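Local coordinates for protein kinase (Staphylococcus aureus subsp. aureus Mu50, PDB 3PY9) that probably senses muropeptides through its extracellular PASTA region, the part modelled here, and phosphorylates proteins on serine and threonine through its kinase domain, at residues Lys171-Asp176 against Ser200-Lys205; Thr217-Asp222 against Ile263-Glu268; Lys236-Asp241 against Ile276-Gly281. All blocks are in the same frame, centred on the assembly; numbering follows the deposited sequence.

Contact 1: residues Lys171-Asp176 against Ser200-Lys205; sequences KEEYSD and SFVVSK
K171 opens the pairing by giving its backbone N to F201 O and taking V203 N on its own O, the two bonds straddling V202 that mark a parallel pair of strands, 167-173 and 198-204. E172 brings its CA to 3.3 Å from V203 O in a CA-H...O contact, and its CB lies beside K205 CG. E173 bonds through both its N and its O. Its N reaches V203 O at 2.9 Å, while its O receives K205 N from above the carbonyl plane, 38° out of it, as the strands run out. The E173 side chain, extended beyond CG, lies obliquely over V202 and brings OE1 to 3.4 Å from V202 CG1. Y174 turns its ring to K205: K205 CE sits over the centre of one face of the Y174 ring, 3.8 Å from the centroid, in a CH-pi contact, and K205 NZ, 4.1 Å from that centroid and off-centre, adds a cation-pi interaction. K205 gets there because its CG stands between the backbone N and the carbonyl carbon (chi1 54°) and the rest of the chain is straight. D243 OD1 holds both polar ends, in a salt bridge with K205 NZ and a hydrogen bond with Y174 OH. S175 closes the run with CB 3.6 Å from S204 OG, a hydroxyl bonded to I178 O. Within this PASTA domain, strand 198-204 lies between 167-173 and antiparallel 183-187, and sends F201 and V203 onto helix 154-162, where F201 meets F154 edge-to-face.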
loop_
_atom_site.group_PDB
_atom_site.type_symbol
_atom_site.label_atom_id
_atom_site.label_comp_id
_atom_site.label_asym_id
_atom_site.label_seq_id
_atom_site.Cartn_x
_atom_site.Cartn_y
_atom_site.Cartn_z
ATOM N N LYS A 171 13.224 -18.395 15.521
ATOM C CA LYS A 171 13.268 -18.903 16.887
ATOM C C LYS A 171 14.379 -19.947 16.881
ATOM O O LYS A 171 14.857 -20.345 15.817
ATOM C CB LYS A 171 11.956 -19.595 17.303
ATOM C CG LYS A 171 10.665 -18.809 17.127
ATOM C CD LYS A 171 9.454 -19.701 17.436
ATOM C CE LYS A 171 8.178 -19.301 16.646
ATOM N NZ LYS A 171 7.429 -18.073 17.133
ATOM N N GLU A 172 14.774 -20.394 18.068
ATOM C CA GLU A 172 15.803 -21.429 18.203
ATOM C C GLU A 172 15.256 -22.670 18.890
ATOM O O GLU A 172 14.381 -22.573 19.743
ATOM C CB GLU A 172 17.024 -20.886 18.950
ATOM C CG GLU A 172 17.768 -19.782 18.180
ATOM C CD GLU A 172 19.140 -19.468 18.761
ATOM O OE1 GLU A 172 19.263 -19.326 20.007
ATOM O OE2 GLU A 172 20.101 -19.351 17.959
ATOM N N GLU A 173 15.758 -23.832 18.486
ATOM C CA GLU A 173 15.405 -25.103 19.126
ATOM C C GLU A 173 16.589 -26.059 19.194
ATOM O O GLU A 173 17.517 -25.989 18.376
ATOM C CB GLU A 173 14.244 -25.782 18.405
ATOM C CG GLU A 173 12.876 -25.213 18.735
ATOM C CD GLU A 173 11.787 -25.749 17.831
ATOM O OE1 GLU A 173 12.071 -26.637 16.994
ATOM O OE2 GLU A 173 10.633 -25.277 17.953
ATOM N N TYR A 174 16.553 -26.956 20.175
ATOM C CA TYR A 174 17.569 -28.001 20.295
ATOM C C TYR A 174 17.421 -29.043 19.193
ATOM O O TYR A 174 16.305 -29.376 18.773
ATOM C CB TYR A 174 17.493 -28.679 21.665
ATOM C CG TYR A 174 17.916 -27.792 22.803
ATOM C CD1 TYR A 174 19.227 -27.329 22.891
ATOM C CD2 TYR A 174 17.007 -27.408 23.789
ATOM C CE1 TYR A 174 19.634 -26.514 23.936
ATOM C CE2 TYR A 174 17.399 -26.586 24.835
ATOM C CZ TYR A 174 18.714 -26.147 24.899
ATOM O OH TYR A 174 19.123 -25.337 25.919
ATOM N N SER A 175 18.558 -29.547 18.729
ATOM C CA SER A 175 18.587 -30.580 17.711
ATOM C C SER A 175 19.788 -31.472 17.922
ATOM O O SER A 175 20.871 -31.004 18.281
ATOM C CB SER A 175 18.648 -29.979 16.304
ATOM O OG SER A 175 18.912 -30.983 15.339
ATOM N N ASP A 176 19.581 -32.762 17.674
ATOM C CA ASP A 176 20.636 -33.748 17.769
ATOM C C ASP A 176 21.294 -33.967 16.406
ATOM O O ASP A 176 22.479 -34.295 16.335
ATOM C CB ASP A 176 20.081 -35.049 18.357
ATOM C CG ASP A 176 19.598 -34.879 19.798
ATOM O OD1 ASP A 176 20.383 -34.382 20.640
ATOM O OD2 ASP A 176 18.434 -35.232 20.093
ATOM N N SER A 200 10.336 -17.109 7.808
ATOM C CA SER A 200 10.458 -17.630 9.186
ATOM C C SER A 200 11.348 -18.877 9.275
ATOM O O SER A 200 11.193 -19.824 8.503
ATOM C CB SER A 200 9.078 -17.939 9.774
ATOM O OG SER A 200 8.234 -16.799 9.737
ATOM N N PHE A 201 12.266 -18.860 10.234
ATOM C CA PHE A 201 13.295 -19.892 10.378
ATOM C C PHE A 201 13.250 -20.537 11.750
ATOM O O PHE A 201 13.066 -19.858 12.758
ATOM C CB PHE A 201 14.684 -19.274 10.199
ATOM C CG PHE A 201 15.044 -18.998 8.777
ATOM C CD1 PHE A 201 15.661 -19.971 8.012
ATOM C CD2 PHE A 201 14.781 -17.757 8.209
ATOM C CE1 PHE A 201 16.016 -19.724 6.696
ATOM C CE2 PHE A 201 15.122 -17.495 6.873
ATOM C CZ PHE A 201 15.727 -18.471 6.120
ATOM N N VAL A 202 13.404 -21.854 11.782
ATOM C CA VAL A 202 13.704 -22.541 13.032
ATOM C C VAL A 202 15.145 -22.996 12.931
ATOM O O VAL A 202 15.524 -23.694 11.981
ATOM C CB VAL A 202 12.720 -23.686 13.344
ATOM C CG1 VAL A 202 13.128 -24.416 14.636
ATOM C CG2 VAL A 202 11.285 -23.132 13.445
ATOM N N VAL A 203 15.936 -22.553 13.911
ATOM C CA VAL A 203 17.393 -22.620 13.873
ATOM C C VAL A 203 17.930 -23.491 15.017
ATOM O O VAL A 203 17.377 -23.510 16.130
ATOM C CB VAL A 203 18.012 -21.198 13.916
ATOM C CG1 VAL A 203 19.533 -21.248 13.833
ATOM C CG2 VAL A 203 17.441 -20.334 12.775
ATOM N N SER A 204 18.993 -24.227 14.716
ATOM C CA SER A 204 19.586 -25.146 15.672
ATOM C C SER A 204 20.534 -24.430 16.635
ATOM O O SER A 204 21.446 -23.704 16.215
ATOM C CB SER A 204 20.317 -26.284 14.934
ATOM O OG SER A 204 20.859 -27.230 15.843
ATOM N N LYS A 205 20.297 -24.645 17.929
ATOM C CA LYS A 205 21.234 -24.241 18.976
ATOM C C LYS A 205 21.940 -25.465 19.603
ATOM O O LYS A 205 22.270 -25.472 20.804
ATOM C CB LYS A 205 20.530 -23.389 20.038
ATOM C CG LYS A 205 19.308 -24.019 20.634
ATOM C CD LYS A 205 18.910 -23.301 21.898
ATOM C CE LYS A 205 17.488 -23.643 22.303
ATOM N NZ LYS A 205 17.203 -23.055 23.636
#

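Contact 2: residues Thr217-Asp222 against Ile263-Glu268; sequences TTESVD and IPLRIE
T217 and L265 hold each other by two nearly straight backbone bonds, T217 N to L265 O and L265 N to T217 O, the second at 2.7 Å. Two residues on, E219 and I263 form the next hydrogen-bonded pair, with I263 N 2.6 Å from E219 O. The return bond is less regular: E219 N comes to I263 O from 51° above the carbonyl plane. Between them lies the non-hydrogen-bonded pair T218 and P264. The proline, which has no N-H, fits this position, and its CA makes a CA-H...O contact with T217 O at 3.3 Å. The side chains of T217, E219, I263 and L265 share one face of the two strands. There E219, with CG beside its backbone N (chi1 -70°), lays CG 3.8 Å from L265 CD1, and the bend at the next bond leads the carboxylate away. V221 CG1 meets I263 CD1 at the same distance. I267 CD1 comes to 3.7 Å from T217 OG1. Farther out, Y275 packs on E219, V221 and I263, V289 on E219, L265 and I267, and K287 takes E219 OE1 in a salt bridge. The chemistry is thus divided: backbone bonds join the strands, aliphatic carbon, E219 methylenes included, seals their inner face against the larger sheet, and a lysine of that sheet answers the glutamate's charge.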
loop_
_atom_site.group_PDB
_atom_site.type_symbol
_atom_site.label_atom_id
_atom_site.label_comp_id
_atom_site.label_asym_id
_atom_site.label_seq_id
_atom_site.Cartn_x
_atom_site.Cartn_y
_atom_site.Cartn_z
ATOM N N THR A 217 16.200 -24.788 40.622
ATOM C CA THR A 217 15.359 -24.462 41.762
ATOM C C THR A 217 13.920 -24.859 41.473
ATOM O O THR A 217 13.432 -24.704 40.346
ATOM C CB THR A 217 15.371 -22.951 42.098
ATOM O OG1 THR A 217 15.936 -22.217 41.006
ATOM C CG2 THR A 217 16.179 -22.679 43.354
ATOM N N THR A 218 13.254 -25.397 42.491
ATOM C CA THR A 218 11.805 -25.472 42.485
ATOM C C THR A 218 11.327 -24.387 43.437
ATOM O O THR A 218 11.566 -24.446 44.649
ATOM C CB THR A 218 11.278 -26.848 42.907
ATOM O OG1 THR A 218 12.023 -27.870 42.240
ATOM C CG2 THR A 218 9.822 -26.992 42.516
ATOM N N GLU A 219 10.701 -23.366 42.862
ATOM C CA GLU A 219 10.084 -22.312 43.640
ATOM C C GLU A 219 8.643 -22.711 43.910
ATOM O O GLU A 219 7.963 -23.236 43.031
ATOM C CB GLU A 219 10.149 -20.986 42.882
ATOM C CG GLU A 219 11.555 -20.402 42.782
ATOM C CD GLU A 219 12.047 -19.737 44.071
ATOM O OE1 GLU A 219 11.224 -19.353 44.933
ATOM O OE2 GLU A 219 13.275 -19.578 44.213
ATOM N N SER A 220 8.195 -22.491 45.138
ATOM C CA SER A 220 6.804 -22.723 45.496
ATOM C C SER A 220 6.056 -21.411 45.673
ATOM O O SER A 220 6.569 -20.472 46.292
ATOM C CB SER A 220 6.711 -23.549 46.775
ATOM O OG SER A 220 6.854 -24.918 46.476
ATOM N N VAL A 221 4.846 -21.357 45.122
ATOM C CA VAL A 221 3.936 -20.225 45.331
ATOM C C VAL A 221 2.529 -20.734 45.676
ATOM O O VAL A 221 2.019 -21.652 45.023
ATOM C CB VAL A 221 3.916 -19.233 44.095
ATOM C CG1 VAL A 221 3.511 -19.943 42.817
ATOM C CG2 VAL A 221 3.008 -18.053 44.352
ATOM N N ASP A 222 1.930 -20.158 46.718
ATOM C CA ASP A 222 0.539 -20.417 47.055
ATOM C C ASP A 222 -0.365 -19.505 46.220
ATOM O O ASP A 222 -0.353 -18.277 46.394
ATOM C CB ASP A 222 0.269 -20.126 48.533
ATOM C CG ASP A 222 0.838 -21.166 49.460
ATOM O OD1 ASP A 222 0.780 -22.375 49.140
ATOM O OD2 ASP A 222 1.332 -20.757 50.535
ATOM N N ILE A 263 7.274 -24.248 40.772
ATOM C CA ILE A 263 7.737 -23.744 39.487
ATOM C C ILE A 263 9.226 -24.033 39.285
ATOM O O ILE A 263 10.073 -23.335 39.841
ATOM C CB ILE A 263 7.426 -22.244 39.312
ATOM C CG1 ILE A 263 5.917 -21.995 39.396
ATOM C CG2 ILE A 263 7.927 -21.772 37.977
ATOM C CD1 ILE A 263 5.548 -20.568 39.669
ATOM N N PRO A 264 9.547 -25.095 38.518
ATOM C CA PRO A 264 10.951 -25.403 38.243
ATOM C C PRO A 264 11.615 -24.332 37.365
ATOM O O PRO A 264 11.080 -23.974 36.298
ATOM C CB PRO A 264 10.877 -26.748 37.508
ATOM C CG PRO A 264 9.512 -26.777 36.908
ATOM C CD PRO A 264 8.635 -26.072 37.889
ATOM N N LEU A 265 12.758 -23.822 37.832
ATOM C CA LEU A 265 13.568 -22.855 37.076
ATOM C C LEU A 265 15.019 -23.336 36.902
ATOM O O LEU A 265 15.652 -23.802 37.862
ATOM C CB LEU A 265 13.555 -21.482 37.758
ATOM C CG LEU A 265 12.219 -20.896 38.225
ATOM C CD1 LEU A 265 12.466 -19.776 39.196
ATOM C CD2 LEU A 265 11.382 -20.414 37.052
ATOM N N ARG A 266 15.537 -23.222 35.679
ATOM C CA ARG A 266 16.944 -23.533 35.412
ATOM C C ARG A 266 17.708 -22.314 34.871
ATOM O O ARG A 266 17.373 -21.755 33.820
ATOM C CB ARG A 266 17.089 -24.770 34.516
ATOM C CG ARG A 266 16.563 -26.053 35.152
ATOM C CD ARG A 266 17.307 -27.304 34.680
ATOM N NE ARG A 266 17.345 -28.343 35.722
ATOM C CZ ARG A 266 17.592 -29.644 35.525
ATOM N NH1 ARG A 266 17.831 -30.126 34.305
ATOM N NH2 ARG A 266 17.595 -30.477 36.566
ATOM N N ILE A 267 18.726 -21.904 35.622
ATOM C CA ILE A 267 19.396 -20.619 35.416
ATOM C C ILE A 267 20.881 -20.800 35.064
ATOM O O ILE A 267 21.584 -21.580 35.711
ATOM C CB ILE A 267 19.274 -19.730 36.687
ATOM C CG1 ILE A 267 17.879 -19.858 37.317
ATOM C CG2 ILE A 267 19.559 -18.279 36.355
ATOM C CD1 ILE A 267 17.876 -20.015 38.834
ATOM N N GLU A 268 21.353 -20.071 34.051
ATOM C CA GLU A 268 22.782 -20.064 33.676
ATOM C C GLU A 268 23.662 -19.277 34.664
ATOM O O GLU A 268 23.156 -18.710 35.635
ATOM C CB GLU A 268 22.959 -19.493 32.270
ATOM C CG GLU A 268 22.676 -20.476 31.148
ATOM C CD GLU A 268 23.235 -20.003 29.813
ATOM O OE1 GLU A 268 22.470 -19.414 29.013
ATOM O OE2 GLU A 268 24.448 -20.209 29.578
#

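Contact 3: residues Lys236-Asp241 against Ile276-Gly281; sequences KVYIKD and IVKVDG
K236 and K278, then Y238 and I276, are the hydrogen-bonded pairs of an antiparallel beta sheet in the C-terminal PASTA-like domain, a member of the E-set clan. Both pairs are doubly bonded; K278 N lies 2.8 Å from K236 O, and Y238 N the same distance from I276 O. Side chains alternate between two faces. On one, Y238 and K278 cross at about a right angle. The tyrosine has CG anti to its carbonyl carbon (chi1 -52°), which leans the ring over toward strand 272-279, where CE2 touches K278 CD at 3.8 Å and I276 O lies by the ring edge, near its plane. The K278 chain runs fully extended, so that CG, CD and CE all pass Y238 CE2 and aliphatic carbon, not the ammonium group, makes the contact. E249 packs on Y238 and K236 from a neighbouring loop. The other face carries V237 and V277, side by side and pointing the same way, with V237 CG1 4.2 Å from V277 CG2; both pack on I263 of strand 259-265, in the interior of the domain. G281 takes backbone angles that call for glycine, as the chain turns toward strand 282-290. D280 OD1 bonds K234 N, fastening this turn to strand 233-241. At that end K236 folds at its tip (chi4 79°) and gives NZ to a water at 3.2 Å; the same water accepts from G281 N and donates a weak bond to K278 O.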
loop_
_atom_site.group_PDB
_atom_site.type_symbol
_atom_site.label_atom_id
_atom_site.label_comp_id
_atom_site.label_asym_id
_atom_site.label_seq_id
_atom_site.Cartn_x
_atom_site.Cartn_y
_atom_site.Cartn_z
ATOM N N LYS A 236 -2.248 -19.323 34.655
ATOM C CA LYS A 236 -1.204 -19.389 33.647
ATOM C C LYS A 236 0.094 -18.906 34.268
ATOM O O LYS A 236 0.166 -17.798 34.829
ATOM C CB LYS A 236 -1.578 -18.558 32.413
ATOM C CG LYS A 236 -2.688 -19.171 31.575
ATOM C CD LYS A 236 -2.983 -18.348 30.342
ATOM C CE LYS A 236 -4.395 -18.630 29.838
ATOM N NZ LYS A 236 -5.412 -17.890 30.662
ATOM N N VAL A 237 1.102 -19.765 34.178
ATOM C CA VAL A 237 2.421 -19.528 34.718
ATOM C C VAL A 237 3.368 -19.277 33.539
ATOM O O VAL A 237 3.471 -20.094 32.607
ATOM C CB VAL A 237 2.900 -20.737 35.554
ATOM C CG1 VAL A 237 4.172 -20.401 36.332
ATOM C CG2 VAL A 237 1.796 -21.206 36.516
ATOM N N TYR A 238 4.034 -18.130 33.570
ATOM C CA TYR A 238 4.991 -17.755 32.527
ATOM C C TYR A 238 6.354 -17.701 33.173
ATOM O O TYR A 238 6.510 -17.113 34.241
ATOM C CB TYR A 238 4.652 -16.398 31.896
ATOM C CG TYR A 238 3.230 -16.265 31.404
ATOM C CD1 TYR A 238 2.915 -16.412 30.053
ATOM C CD2 TYR A 238 2.187 -15.988 32.297
ATOM C CE1 TYR A 238 1.587 -16.282 29.603
ATOM C CE2 TYR A 238 0.871 -15.863 31.866
ATOM C CZ TYR A 238 0.571 -16.008 30.519
ATOM O OH TYR A 238 -0.747 -15.868 30.108
ATOM N N ILE A 239 7.327 -18.336 32.528
ATOM C CA ILE A 239 8.686 -18.458 33.062
ATOM C C ILE A 239 9.691 -17.811 32.111
ATOM O O ILE A 239 9.572 -17.958 30.899
ATOM C CB ILE A 239 9.049 -19.961 33.340
ATOM C CG1 ILE A 239 8.561 -20.383 34.715
ATOM C CG2 ILE A 239 10.530 -20.216 33.311
ATOM C CD1 ILE A 239 7.139 -20.865 34.731
ATOM N N LYS A 240 10.649 -17.074 32.670
ATOM C CA LYS A 240 11.858 -16.653 31.940
ATOM C C LYS A 240 13.056 -17.297 32.623
ATOM O O LYS A 240 13.349 -16.957 33.761
ATOM C CB LYS A 240 12.022 -15.132 31.948
ATOM C CG LYS A 240 10.950 -14.378 31.185
ATOM C CD LYS A 240 11.240 -12.874 31.104
ATOM C CE LYS A 240 10.104 -12.153 30.379
ATOM N NZ LYS A 240 10.055 -10.687 30.653
ATOM N N ASP A 241 13.717 -18.242 31.951
ATOM C CA ASP A 241 14.910 -18.924 32.499
ATOM C C ASP A 241 15.870 -19.352 31.379
ATOM O O ASP A 241 15.861 -18.748 30.302
ATOM C CB ASP A 241 14.514 -20.121 33.384
ATOM C CG ASP A 241 13.820 -21.238 32.603
ATOM O OD1 ASP A 241 13.297 -20.963 31.506
ATOM O OD2 ASP A 241 13.798 -22.388 33.100
ATOM N N ILE A 276 5.973 -15.372 36.375
ATOM C CA ILE A 276 4.729 -14.662 36.612
ATOM C C ILE A 276 3.637 -15.702 36.674
ATOM O O ILE A 276 3.601 -16.607 35.850
ATOM C CB ILE A 276 4.337 -13.714 35.453
ATOM C CG1 ILE A 276 5.535 -12.905 34.939
ATOM C CG2 ILE A 276 3.158 -12.854 35.852
ATOM C CD1 ILE A 276 5.804 -11.653 35.691
ATOM N N VAL A 277 2.737 -15.548 37.640
ATOM C CA VAL A 277 1.542 -16.371 37.752
ATOM C C VAL A 277 0.331 -15.453 37.639
ATOM O O VAL A 277 0.117 -14.603 38.505
ATOM C CB VAL A 277 1.454 -17.079 39.119
ATOM C CG1 VAL A 277 0.169 -17.886 39.211
ATOM C CG2 VAL A 277 2.675 -17.971 39.386
ATOM N N LYS A 278 -0.464 -15.660 36.595
ATOM C CA LYS A 278 -1.741 -14.969 36.393
ATOM C C LYS A 278 -2.940 -15.884 36.649
ATOM O O LYS A 278 -2.848 -17.102 36.449
ATOM C CB LYS A 278 -1.829 -14.429 34.970
ATOM C CG LYS A 278 -0.688 -13.500 34.597
ATOM C CD LYS A 278 -0.956 -12.866 33.253
ATOM C CE LYS A 278 0.192 -12.004 32.804
ATOM N NZ LYS A 278 -0.078 -11.569 31.412
ATOM N N VAL A 279 -4.051 -15.288 37.100
ATOM C CA VAL A 279 -5.288 -16.008 37.407
ATOM C C VAL A 279 -6.421 -15.268 36.709
ATOM O O VAL A 279 -6.688 -14.095 37.009
ATOM C CB VAL A 279 -5.553 -16.135 38.952
ATOM C CG1 VAL A 279 -6.921 -16.718 39.212
ATOM C CG2 VAL A 279 -4.462 -16.996 39.650
ATOM N N ASP A 280 -7.073 -15.942 35.764
ATOM C CA ASP A 280 -8.026 -15.257 34.871
ATOM C C ASP A 280 -7.490 -13.926 34.297
ATOM O O ASP A 280 -8.192 -12.910 34.302
ATOM C CB ASP A 280 -9.347 -15.012 35.602
ATOM C CG ASP A 280 -10.170 -16.268 35.754
ATOM O OD1 ASP A 280 -9.938 -17.261 35.045
ATOM O OD2 ASP A 280 -11.072 -16.258 36.588
ATOM N N GLY A 281 -6.254 -13.937 33.803
ATOM C CA GLY A 281 -5.683 -12.781 33.112
ATOM C C GLY A 281 -4.962 -11.762 33.974
ATOM O O GLY A 281 -4.210 -10.933 33.456
HETATM O O HOH W 1 -4.822 -16.810 33.638
#

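Following the chain from the N terminus, contact 1 comes first, closing a loop of 23 residues inside the third PASTA domain before contact 2 opens. Strand 217-223, the first of the C-terminal domain's strands, holds 217-222, and there contacts 2 and 3 cross: 236-241 falls within the 40-residue loop that contact 2 closes by 263-268, whereas contact 3 closes the 34-residue loop from 236-241 to 276-281, which contains 263-268. This alternation ties the two-stranded sheet to the five-stranded one. They meet directly, I263 CG2 lying 3.5 Å from I239 CD1, and R266 N is probably hydrogen-bonded to D241 OD2. Contact 1 stands apart, its centre 25 Å from either, though D243 bridges the two domains.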